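Local coordinates for Ycf54-like protein (Synechocystis sp. PCC 6803, PDB 5M2P) that is a component of the magnesium-protoporphyrin IX monomethyl ester cyclase and is required for forming protochlorophyllide, a step on the way to chlorophyll, at residues 8-13 with 89-94; 18-23 with 84-89; 47-52 with 68-73; 52-57 with 98-103. One frame throughout, in Å; residues are numbered along the deposited sequence. Where two conformers were deposited one is given.

Contact 1: 8-13 with 89-94; sequences YYALAS and VLTGEF
The ring of Y9 lies flat over G92, whose CA sits 3.8 Å from the ring centroid in a CH-pi contact over the face. Torsion chi1 of 70° sets CG between the backbone N and the carbonyl carbon, which lays the ring over the G92 backbone. Here the packing is tight: G92 has no side chain, and a CB would run into Y9 OH. The ring also meets F94, with Y9 CD2 3.9 Å from F94 CD2, and F51 joins both aromatic rings from outside. A water stands 2.7 Å from Y9 OH and donates to T91 O. Replacing Y9 by alanine is likely to uncover G92, open a gap beside F94 and leave this water without one of its mates. Farther along, L11 N donates to L90 O at 2.7 Å, nearly straight (171°), and L90 N returns a bond to L11 O. The contact is looser at exposed T91 and E93; the latter runs alongside Y8 and brings OE2 to the ring edge, 3.6 Å from Y8 CE1. Strand 90-96, outermost in the sheet, is thus held by two hydrogen-bonded pairs, Y9 with G92 and L11 with L90, and by a water-mediated tie.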
# COMPACT_ATOMS: atom_id res chain seq x y z
N TYR A 8 1.34 -5.80 -4.19
CA TYR A 8 -0.07 -5.53 -4.27
C TYR A 8 -0.33 -4.28 -3.45
O TYR A 8 0.32 -4.10 -2.42
CB TYR A 8 -0.88 -6.73 -3.71
CG TYR A 8 -0.53 -8.00 -4.39
CD1 TYR A 8 -1.12 -8.34 -5.59
CD2 TYR A 8 0.44 -8.84 -3.88
CE1 TYR A 8 -0.74 -9.49 -6.26
CE2 TYR A 8 0.83 -9.99 -4.54
CZ TYR A 8 0.25 -10.30 -5.74
OH TYR A 8 0.62 -11.44 -6.42
N TYR A 9 -1.28 -3.45 -3.87
CA TYR A 9 -1.54 -2.22 -3.15
C TYR A 9 -3.02 -1.93 -3.03
O TYR A 9 -3.83 -2.32 -3.89
CB TYR A 9 -0.82 -1.00 -3.79
CG TYR A 9 -1.37 -0.58 -5.13
CD1 TYR A 9 -2.49 0.25 -5.22
CD2 TYR A 9 -0.84 -1.08 -6.32
CE1 TYR A 9 -3.03 0.59 -6.44
CE2 TYR A 9 -1.36 -0.71 -7.56
CZ TYR A 9 -2.47 0.11 -7.61
OH TYR A 9 -3.02 0.43 -8.82
N ALA A 10 -3.31 -1.19 -1.97
CA ALA A 10 -4.59 -0.52 -1.77
C ALA A 10 -4.27 0.96 -1.54
O ALA A 10 -3.58 1.29 -0.59
CB ALA A 10 -5.32 -1.11 -0.56
N LEU A 11 -4.77 1.82 -2.42
CA LEU A 11 -4.51 3.26 -2.37
C LEU A 11 -5.72 4.00 -1.86
O LEU A 11 -6.82 3.81 -2.36
CB LEU A 11 -4.19 3.73 -3.78
CG LEU A 11 -3.72 5.19 -3.87
CD1 LEU A 11 -2.29 5.33 -3.44
CD2 LEU A 11 -3.87 5.65 -5.30
N ALA A 12 -5.51 4.83 -0.86
CA ALA A 12 -6.54 5.63 -0.23
C ALA A 12 -6.14 7.11 -0.30
O ALA A 12 -4.98 7.44 -0.53
CB ALA A 12 -6.63 5.26 1.25
N SER A 13 -7.10 7.98 -0.02
CA SER A 13 -6.76 9.37 0.28
C SER A 13 -6.20 9.43 1.70
O SER A 13 -6.53 8.63 2.56
CB SER A 13 -7.99 10.28 0.16
OG SER A 13 -8.92 10.00 1.21
N VAL A 89 -10.96 2.20 -1.49
CA VAL A 89 -9.59 2.15 -1.92
C VAL A 89 -9.53 1.68 -3.38
O VAL A 89 -10.38 0.91 -3.83
CB VAL A 89 -8.73 1.20 -1.06
CG1 VAL A 89 -8.58 1.75 0.34
CG2 VAL A 89 -9.32 -0.20 -1.04
N LEU A 90 -8.49 2.13 -4.08
CA LEU A 90 -8.15 1.64 -5.42
C LEU A 90 -7.10 0.56 -5.25
O LEU A 90 -6.17 0.73 -4.48
CB LEU A 90 -7.57 2.78 -6.26
CG LEU A 90 -8.59 3.86 -6.59
CD1 LEU A 90 -7.87 5.14 -6.99
CD2 LEU A 90 -9.55 3.38 -7.67
N THR A 91 -7.23 -0.57 -5.92
CA THR A 91 -6.28 -1.66 -5.73
C THR A 91 -5.62 -2.03 -7.04
O THR A 91 -6.11 -1.74 -8.13
CB THR A 91 -6.94 -2.90 -5.15
OG1 THR A 91 -7.94 -3.37 -6.05
CG2 THR A 91 -7.56 -2.59 -3.79
N GLY A 92 -4.48 -2.69 -6.92
CA GLY A 92 -3.75 -3.15 -8.09
C GLY A 92 -2.47 -3.84 -7.69
O GLY A 92 -2.29 -4.19 -6.52
N GLU A 93 -1.60 -4.04 -8.66
CA GLU A 93 -0.35 -4.74 -8.43
C GLU A 93 0.68 -4.25 -9.43
O GLU A 93 0.35 -3.68 -10.46
CB GLU A 93 -0.51 -6.26 -8.57
CG GLU A 93 -0.77 -6.73 -9.98
CD GLU A 93 -1.09 -8.20 -10.04
OE1 GLU A 93 -0.29 -8.95 -10.66
OE2 GLU A 93 -2.11 -8.62 -9.46
N PHE A 94 1.94 -4.51 -9.10
CA PHE A 94 3.05 -4.15 -9.97
C PHE A 94 4.26 -4.98 -9.60
O PHE A 94 4.37 -5.48 -8.49
CB PHE A 94 3.39 -2.65 -9.88
CG PHE A 94 3.73 -2.17 -8.51
CD1 PHE A 94 5.01 -2.30 -8.01
CD2 PHE A 94 2.78 -1.57 -7.70
CE1 PHE A 94 5.34 -1.83 -6.74
CE2 PHE A 94 3.10 -1.09 -6.44
CZ PHE A 94 4.36 -1.23 -5.94
O HOH W 1 -5.63 1.03 -8.72

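Contact 2: 18-23 with 84-89; sequences LEEEPF and LRLEYV
With CG anti to the backbone N (chi1 172°), F23 sends its ring from the first turn of helix 21-36 toward the end of helix 76-86, where L86, its CG turned away from its own carbonyl carbon (chi1 -65°), reaches across to meet it. The two side chains cross at about a right angle. L86 CD1 stands over the middle of the ring, 4.0 Å from the centroid and only 12° off the normal, a CH-pi contact; L86 CD2 covers the same ring nearer its root, 3.7 Å from F23 CG. The second methyl also meets E20, the N-cap residue of helix 21-36, whose bent chain brings OE1 to 3.6 Å from L86 CD2. On the exposed side R85 passes the ring obliquely, its CG 3.8 Å from F23 CD1, but it was modelled in two conformers and the reach of its guanidinium toward P22 is less certain. L17 packs on both F23 and L86. The start of one helix is thereby joined to the end of another by apolar contact; E20 and R85 carry opposite charges, but with R85 in this conformer they do not touch, and any attraction between them is probably long-range.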
# COMPACT_ATOMS: atom_id res chain seq x y z
N LEU A 18 -7.20 8.68 7.60
CA LEU A 18 -7.26 9.31 8.93
C LEU A 18 -8.58 9.10 9.68
O LEU A 18 -8.65 9.23 10.89
CB LEU A 18 -6.97 10.81 8.79
CG LEU A 18 -5.50 11.14 8.56
CD1 LEU A 18 -5.37 12.51 7.90
CD2 LEU A 18 -4.75 11.07 9.89
N GLU A 19 -9.62 8.70 8.94
CA GLU A 19 -10.90 8.31 9.53
C GLU A 19 -11.00 6.82 9.82
O GLU A 19 -12.07 6.33 10.14
CB GLU A 19 -12.05 8.70 8.59
CG GLU A 19 -12.18 10.19 8.29
CD GLU A 19 -12.20 11.05 9.54
OE1 GLU A 19 -13.14 10.89 10.32
OE2 GLU A 19 -11.24 11.82 9.78
N GLU A 20 -9.88 6.10 9.70
CA GLU A 20 -9.86 4.65 9.87
C GLU A 20 -8.84 4.25 10.96
O GLU A 20 -7.98 3.41 10.74
CB GLU A 20 -9.57 3.99 8.53
CG GLU A 20 -10.63 4.26 7.46
CD GLU A 20 -11.90 3.45 7.63
OE1 GLU A 20 -11.86 2.41 8.31
OE2 GLU A 20 -12.95 3.86 7.07
N GLU A 21 -8.94 4.86 12.13
CA GLU A 21 -8.01 4.55 13.21
C GLU A 21 -8.01 3.11 13.68
O GLU A 21 -6.94 2.55 13.88
CB GLU A 21 -8.19 5.49 14.39
CG GLU A 21 -7.29 6.72 14.32
CD GLU A 21 -5.81 6.36 14.17
OE1 GLU A 21 -5.30 5.57 14.98
OE2 GLU A 21 -5.16 6.86 13.22
N PRO A 22 -9.19 2.47 13.82
CA PRO A 22 -9.16 1.05 14.19
C PRO A 22 -8.33 0.24 13.18
O PRO A 22 -7.57 -0.64 13.57
CB PRO A 22 -10.65 0.65 14.19
CG PRO A 22 -11.34 1.91 14.56
CD PRO A 22 -10.56 3.01 13.89
N PHE A 23 -8.44 0.57 11.90
CA PHE A 23 -7.63 -0.09 10.87
C PHE A 23 -6.13 0.12 11.11
O PHE A 23 -5.32 -0.82 11.02
CB PHE A 23 -8.02 0.38 9.46
CG PHE A 23 -7.10 -0.14 8.38
CD1 PHE A 23 -7.25 -1.41 7.90
CD2 PHE A 23 -6.09 0.63 7.88
CE1 PHE A 23 -6.40 -1.90 6.94
CE2 PHE A 23 -5.23 0.15 6.92
CZ PHE A 23 -5.39 -1.12 6.45
N LEU A 84 -11.45 -5.39 1.54
CA LEU A 84 -12.75 -5.73 2.12
C LEU A 84 -12.99 -4.96 3.41
O LEU A 84 -14.13 -4.68 3.76
CB LEU A 84 -12.80 -7.23 2.37
CG LEU A 84 -12.82 -8.08 1.13
CD1 LEU A 84 -12.61 -9.51 1.58
CD2 LEU A 84 -14.11 -7.94 0.33
N ARG A 85 -11.92 -4.64 4.14
CA ARG A 85 -12.02 -3.93 5.41
C ARG A 85 -12.27 -2.44 5.19
O ARG A 85 -13.09 -1.84 5.88
CB ARG A 85 -10.74 -4.16 6.24
CG ARG A 85 -10.57 -3.30 7.47
CD ARG A 85 -11.27 -3.87 8.69
NE ARG A 85 -11.21 -2.88 9.74
CZ ARG A 85 -10.90 -3.13 11.00
NH1 ARG A 85 -10.59 -4.35 11.38
NH2 ARG A 85 -10.87 -2.13 11.87
N LEU A 86 -11.55 -1.84 4.24
CA LEU A 86 -11.65 -0.39 3.99
C LEU A 86 -12.66 0.01 2.94
O LEU A 86 -13.28 1.08 3.06
CB LEU A 86 -10.31 0.19 3.58
CG LEU A 86 -9.25 0.13 4.66
CD1 LEU A 86 -7.97 0.72 4.13
CD2 LEU A 86 -9.69 0.87 5.92
N GLU A 87 -12.79 -0.84 1.92
CA GLU A 87 -13.67 -0.66 0.75
C GLU A 87 -13.36 0.52 -0.16
O GLU A 87 -13.24 0.34 -1.38
CB GLU A 87 -15.17 -0.68 1.10
CG GLU A 87 -15.72 -2.09 1.29
CD GLU A 87 -15.76 -2.89 -0.00
OE1 GLU A 87 -15.77 -2.30 -1.10
OE2 GLU A 87 -15.78 -4.15 0.06
N TYR A 88 -13.21 1.71 0.42
CA TYR A 88 -12.99 2.92 -0.39
C TYR A 88 -11.48 3.12 -0.67
O TYR A 88 -10.82 4.02 -0.15
CB TYR A 88 -13.64 4.15 0.26
CG TYR A 88 -13.65 5.36 -0.65
CD1 TYR A 88 -14.32 5.32 -1.85
CD2 TYR A 88 -12.95 6.52 -0.32
CE1 TYR A 88 -14.34 6.41 -2.70
CE2 TYR A 88 -12.95 7.62 -1.17
CZ TYR A 88 -13.64 7.56 -2.37
OH TYR A 88 -13.66 8.62 -3.25
N VAL A 89 -10.96 2.20 -1.49
CA VAL A 89 -9.59 2.15 -1.92
C VAL A 89 -9.53 1.68 -3.38
O VAL A 89 -10.38 0.91 -3.83
CB VAL A 89 -8.73 1.20 -1.06
CG1 VAL A 89 -8.58 1.75 0.34
CG2 VAL A 89 -9.32 -0.20 -1.04

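Contact 3: 47-52 with 68-73; sequences IQPAFL and NVAIVS
Two hydrogen bonds tie Q48 to N68, one through the backbone and one through the side chain. Q48 N donates to N68 O at 2.8 Å, and N68 N returns a bond, also 2.8 Å, to Q48 OE1, fairly straight at 164°. The Q48 side chain leaves with CG anti to N (chi1 -151°) and bends at chi2, which swings OE1 back to the strand. Its amide then stacks on that of N68, the planes 16° apart and the nitrogens Q48 NE2 and N68 ND2 3.6 Å from each other. Each of these nitrogens has its own acceptor nearby, E66 O for Q48 and P65 O for N68. Were this glutamine an alanine, N68 N is likely to lose its acceptor and the N68 amide its stacking mate. A water adds a bridge, donating to both P49 O and N68 OD1. From the opposite direction, the L52 CD2 methyl comes up against the N68 amide at ND2.

The place is the exit of outer strand 43-47 from the antiparallel sheet: I47 and V69 form its last non-hydrogen-bonded pair here, after which the chain turns through P49 into the 3-10 segment that begins at A50.

Apolar contacts follow along strand 68-73. P49 CG packs on A70 CB, and the same methyl lies at the edge of the F51 ring, 3.7 Å from CZ. Further on, F51 CE2 meets V72 CG2, also at 3.7 Å, while P49 CB covers a face of the ring toward its rim.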
# COMPACT_ATOMS: atom_id res chain seq x y z
N ILE A 47 3.28 6.82 2.30
CA ILE A 47 2.63 8.09 2.08
C ILE A 47 3.02 8.60 0.69
O ILE A 47 4.20 8.56 0.31
CB ILE A 47 3.03 9.12 3.15
CG1 ILE A 47 2.62 8.64 4.55
CG2 ILE A 47 2.39 10.46 2.85
CD1 ILE A 47 3.27 9.41 5.69
N GLN A 48 2.05 9.07 -0.07
CA GLN A 48 2.28 9.63 -1.39
C GLN A 48 3.24 8.75 -2.22
O GLN A 48 4.31 9.21 -2.68
CB GLN A 48 2.81 11.07 -1.30
CG GLN A 48 2.41 11.89 -2.51
CD GLN A 48 0.92 12.23 -2.58
OE1 GLN A 48 0.18 12.10 -1.62
NE2 GLN A 48 0.49 12.66 -3.75
N PRO A 49 2.84 7.51 -2.49
CA PRO A 49 3.80 6.58 -3.12
C PRO A 49 4.31 6.98 -4.50
O PRO A 49 3.56 7.34 -5.40
CB PRO A 49 2.99 5.29 -3.26
CG PRO A 49 1.54 5.73 -3.16
CD PRO A 49 1.56 6.85 -2.15
N ALA A 50 5.62 6.84 -4.67
CA ALA A 50 6.25 7.08 -5.96
C ALA A 50 5.84 6.07 -7.02
O ALA A 50 5.91 6.34 -8.21
CB ALA A 50 7.75 7.06 -5.79
N PHE A 51 5.41 4.88 -6.61
CA PHE A 51 5.01 3.88 -7.62
C PHE A 51 3.88 4.36 -8.52
O PHE A 51 3.74 3.88 -9.65
CB PHE A 51 4.70 2.49 -7.02
CG PHE A 51 3.43 2.39 -6.18
CD1 PHE A 51 2.17 2.48 -6.75
CD2 PHE A 51 3.51 2.10 -4.82
CE1 PHE A 51 1.02 2.32 -5.99
CE2 PHE A 51 2.36 1.97 -4.06
CZ PHE A 51 1.13 2.07 -4.64
N LEU A 52 3.08 5.31 -8.04
CA LEU A 52 1.94 5.78 -8.78
C LEU A 52 2.33 6.49 -10.07
O LEU A 52 1.48 6.67 -10.94
CB LEU A 52 1.09 6.68 -7.89
CG LEU A 52 -0.37 6.84 -8.23
CD1 LEU A 52 -1.08 5.50 -8.43
CD2 LEU A 52 -0.99 7.65 -7.10
N ASN A 68 -2.45 11.12 -1.23
CA ASN A 68 -2.75 9.71 -1.18
C ASN A 68 -1.75 8.93 -0.35
O ASN A 68 -0.70 9.44 0.04
CB ASN A 68 -2.94 9.15 -2.58
CG ASN A 68 -1.78 9.43 -3.49
OD1 ASN A 68 -0.68 8.94 -3.28
ND2 ASN A 68 -2.04 10.16 -4.56
N VAL A 69 -2.11 7.68 -0.08
CA VAL A 69 -1.36 6.83 0.82
C VAL A 69 -1.72 5.39 0.46
O VAL A 69 -2.89 5.10 0.22
CB VAL A 69 -1.67 7.11 2.30
CG1 VAL A 69 -3.16 7.21 2.55
CG2 VAL A 69 -1.01 6.10 3.24
N ALA A 70 -0.71 4.54 0.33
CA ALA A 70 -0.95 3.14 -0.01
C ALA A 70 -0.61 2.20 1.12
O ALA A 70 0.39 2.37 1.83
CB ALA A 70 -0.13 2.75 -1.24
N ILE A 71 -1.39 1.13 1.22
CA ILE A 71 -0.97 -0.07 1.91
C ILE A 71 -0.44 -1.01 0.84
O ILE A 71 -1.13 -1.31 -0.13
CB ILE A 71 -2.12 -0.72 2.71
CG1 ILE A 71 -2.86 0.31 3.58
CG2 ILE A 71 -1.59 -1.86 3.54
CD1 ILE A 71 -1.99 1.03 4.56
N VAL A 72 0.80 -1.42 1.01
CA VAL A 72 1.53 -2.24 0.03
C VAL A 72 1.93 -3.53 0.71
O VAL A 72 2.37 -3.53 1.85
CB VAL A 72 2.80 -1.49 -0.43
CG1 VAL A 72 3.60 -2.30 -1.44
CG2 VAL A 72 2.41 -0.13 -0.97
N SER A 73 1.85 -4.63 -0.01
CA SER A 73 2.34 -5.89 0.53
C SER A 73 2.71 -6.84 -0.57
O SER A 73 2.12 -6.80 -1.65
CB SER A 73 1.25 -6.56 1.38
OG SER A 73 1.70 -7.72 2.03
O HOH W 2 1.57 9.34 -5.01

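Contact 4: 52-57 with 98-103; sequences LNAPEL and SDAIPD
Two loops pack together here, the 3-10 turns of 52-57 that lead into helix 58-63 and the turn of 98-103 that follows strand 90-96. A54 is at the centre. Its CB lies 3.8 Å from A100 CB and 3.7 Å from I101 CG1, and P55 CD adds a second contact to the A100 methyl. I101 reaches A54 because CG1 is anti to the carbonyl carbon (chi1 -48°); its CD1 continues past that methyl until it is 4.0 Å from E56 OE2, the two side chains crossing at about a right angle. The 98-103 turn is braced from within by an ST motif, in which S98 OG accepts from I101 N at 2.9 Å. The same hydroxyl donates to a water 2.7 Å away, and that water in turn donates to E56 OE2, also at 2.7 Å. Behind the methyl contacts, F51 and F94 also pack on the buried I101, and L57 touches both rings. The direct touch between the loops is therefore almost wholly apolar and small in extent, whereas the polar tie runs through a single water, whose chain of donation ends on a carboxylate and would probably be strongest with that group ionised.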
# COMPACT_ATOMS: atom_id res chain seq x y z
N LEU A 52 3.08 5.31 -8.04
CA LEU A 52 1.94 5.78 -8.78
C LEU A 52 2.33 6.49 -10.07
O LEU A 52 1.48 6.67 -10.94
CB LEU A 52 1.09 6.68 -7.89
CG LEU A 52 -0.37 6.84 -8.23
CD1 LEU A 52 -1.08 5.50 -8.43
CD2 LEU A 52 -0.99 7.65 -7.10
N ASN A 53 3.61 6.89 -10.19
CA ASN A 53 4.09 7.55 -11.41
C ASN A 53 4.49 6.58 -12.54
O ASN A 53 4.81 6.99 -13.64
CB ASN A 53 5.29 8.44 -11.10
CG ASN A 53 4.93 9.67 -10.31
OD1 ASN A 53 3.78 10.11 -10.29
ND2 ASN A 53 5.93 10.22 -9.62
N ALA A 54 4.43 5.28 -12.27
CA ALA A 54 4.83 4.30 -13.27
C ALA A 54 3.82 4.27 -14.39
O ALA A 54 2.62 4.34 -14.14
CB ALA A 54 4.95 2.93 -12.67
N PRO A 55 4.25 4.14 -15.66
CA PRO A 55 3.28 4.13 -16.75
C PRO A 55 2.22 3.05 -16.65
O PRO A 55 1.08 3.29 -17.05
CB PRO A 55 4.15 3.95 -17.98
CG PRO A 55 5.49 4.47 -17.59
CD PRO A 55 5.65 4.21 -16.13
N GLU A 56 2.57 1.90 -16.07
CA GLU A 56 1.63 0.81 -15.95
C GLU A 56 0.51 1.13 -14.97
O GLU A 56 -0.51 0.44 -14.96
CB GLU A 56 2.36 -0.46 -15.55
CG GLU A 56 2.90 -0.44 -14.11
CD GLU A 56 3.97 -1.45 -13.81
OE1 GLU A 56 3.59 -2.57 -13.44
OE2 GLU A 56 5.15 -1.12 -13.89
N LEU A 57 0.68 2.18 -14.15
CA LEU A 57 -0.31 2.58 -13.16
C LEU A 57 -1.02 3.88 -13.55
O LEU A 57 -1.68 4.55 -12.74
CB LEU A 57 0.34 2.62 -11.77
CG LEU A 57 0.94 1.26 -11.31
CD1 LEU A 57 1.39 1.35 -9.87
CD2 LEU A 57 -0.05 0.10 -11.44
N SER A 98 11.95 -2.13 -10.87
CA SER A 98 11.99 -1.93 -12.31
C SER A 98 12.52 -0.51 -12.59
O SER A 98 12.69 0.30 -11.66
CB SER A 98 10.58 -2.10 -12.88
OG SER A 98 9.76 -1.02 -12.42
N ASP A 99 12.70 -0.16 -13.86
CA ASP A 99 13.09 1.20 -14.20
C ASP A 99 12.08 2.20 -13.67
O ASP A 99 12.45 3.23 -13.12
CB ASP A 99 13.21 1.42 -15.72
CG ASP A 99 14.49 0.92 -16.27
OD1 ASP A 99 15.18 0.11 -15.60
OD2 ASP A 99 14.83 1.39 -17.38
N ALA A 100 10.79 1.88 -13.86
CA ALA A 100 9.72 2.78 -13.49
C ALA A 100 9.49 2.80 -11.99
O ALA A 100 9.01 3.81 -11.46
CB ALA A 100 8.44 2.41 -14.21
N ILE A 101 9.77 1.69 -11.31
CA ILE A 101 9.56 1.55 -9.85
C ILE A 101 10.83 0.98 -9.22
O ILE A 101 10.90 -0.20 -8.87
CB ILE A 101 8.34 0.67 -9.52
CG1 ILE A 101 7.12 1.11 -10.35
CG2 ILE A 101 8.08 0.72 -8.03
CD1 ILE A 101 5.91 0.23 -10.21
N PRO A 102 11.86 1.80 -9.11
CA PRO A 102 13.11 1.31 -8.57
C PRO A 102 13.01 1.01 -7.07
O PRO A 102 13.76 0.18 -6.58
CB PRO A 102 14.11 2.43 -8.86
CG PRO A 102 13.25 3.66 -8.99
CD PRO A 102 11.98 3.18 -9.62
N ASP A 103 12.09 1.68 -6.38
CA ASP A 103 11.88 1.48 -4.95
C ASP A 103 10.38 1.45 -4.70
O ASP A 103 9.72 2.49 -4.73
CB ASP A 103 12.51 2.61 -4.15
CG ASP A 103 12.35 2.43 -2.66
OD1 ASP A 103 11.62 1.49 -2.22
OD2 ASP A 103 12.95 3.23 -1.92
O HOH W 3 7.35 -2.14 -12.79

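Contact 3 is the most buried, and it shares the sheet with contact 1: strand 5-13 lies between 68-73 and 90-96, so the two contacts reach it from either side. Both combine backbone hydrogen bonds with aromatic packing, and F51 of contact 3 meets F94 of contact 1. Contact 4 lies farther out, where two loops touch through methyl groups and a water; its segments share L52 with contact 3, where alone that residue touches, while I101 and L57 pack on F51 and F94. Contact 2, also peripheral, joins helix ends by apolar packing without direct hydrogen bonds. Its centre is about 25 Å from that of contact 4, across the chain's centre; V89, ending its second segment, takes part in contact 1.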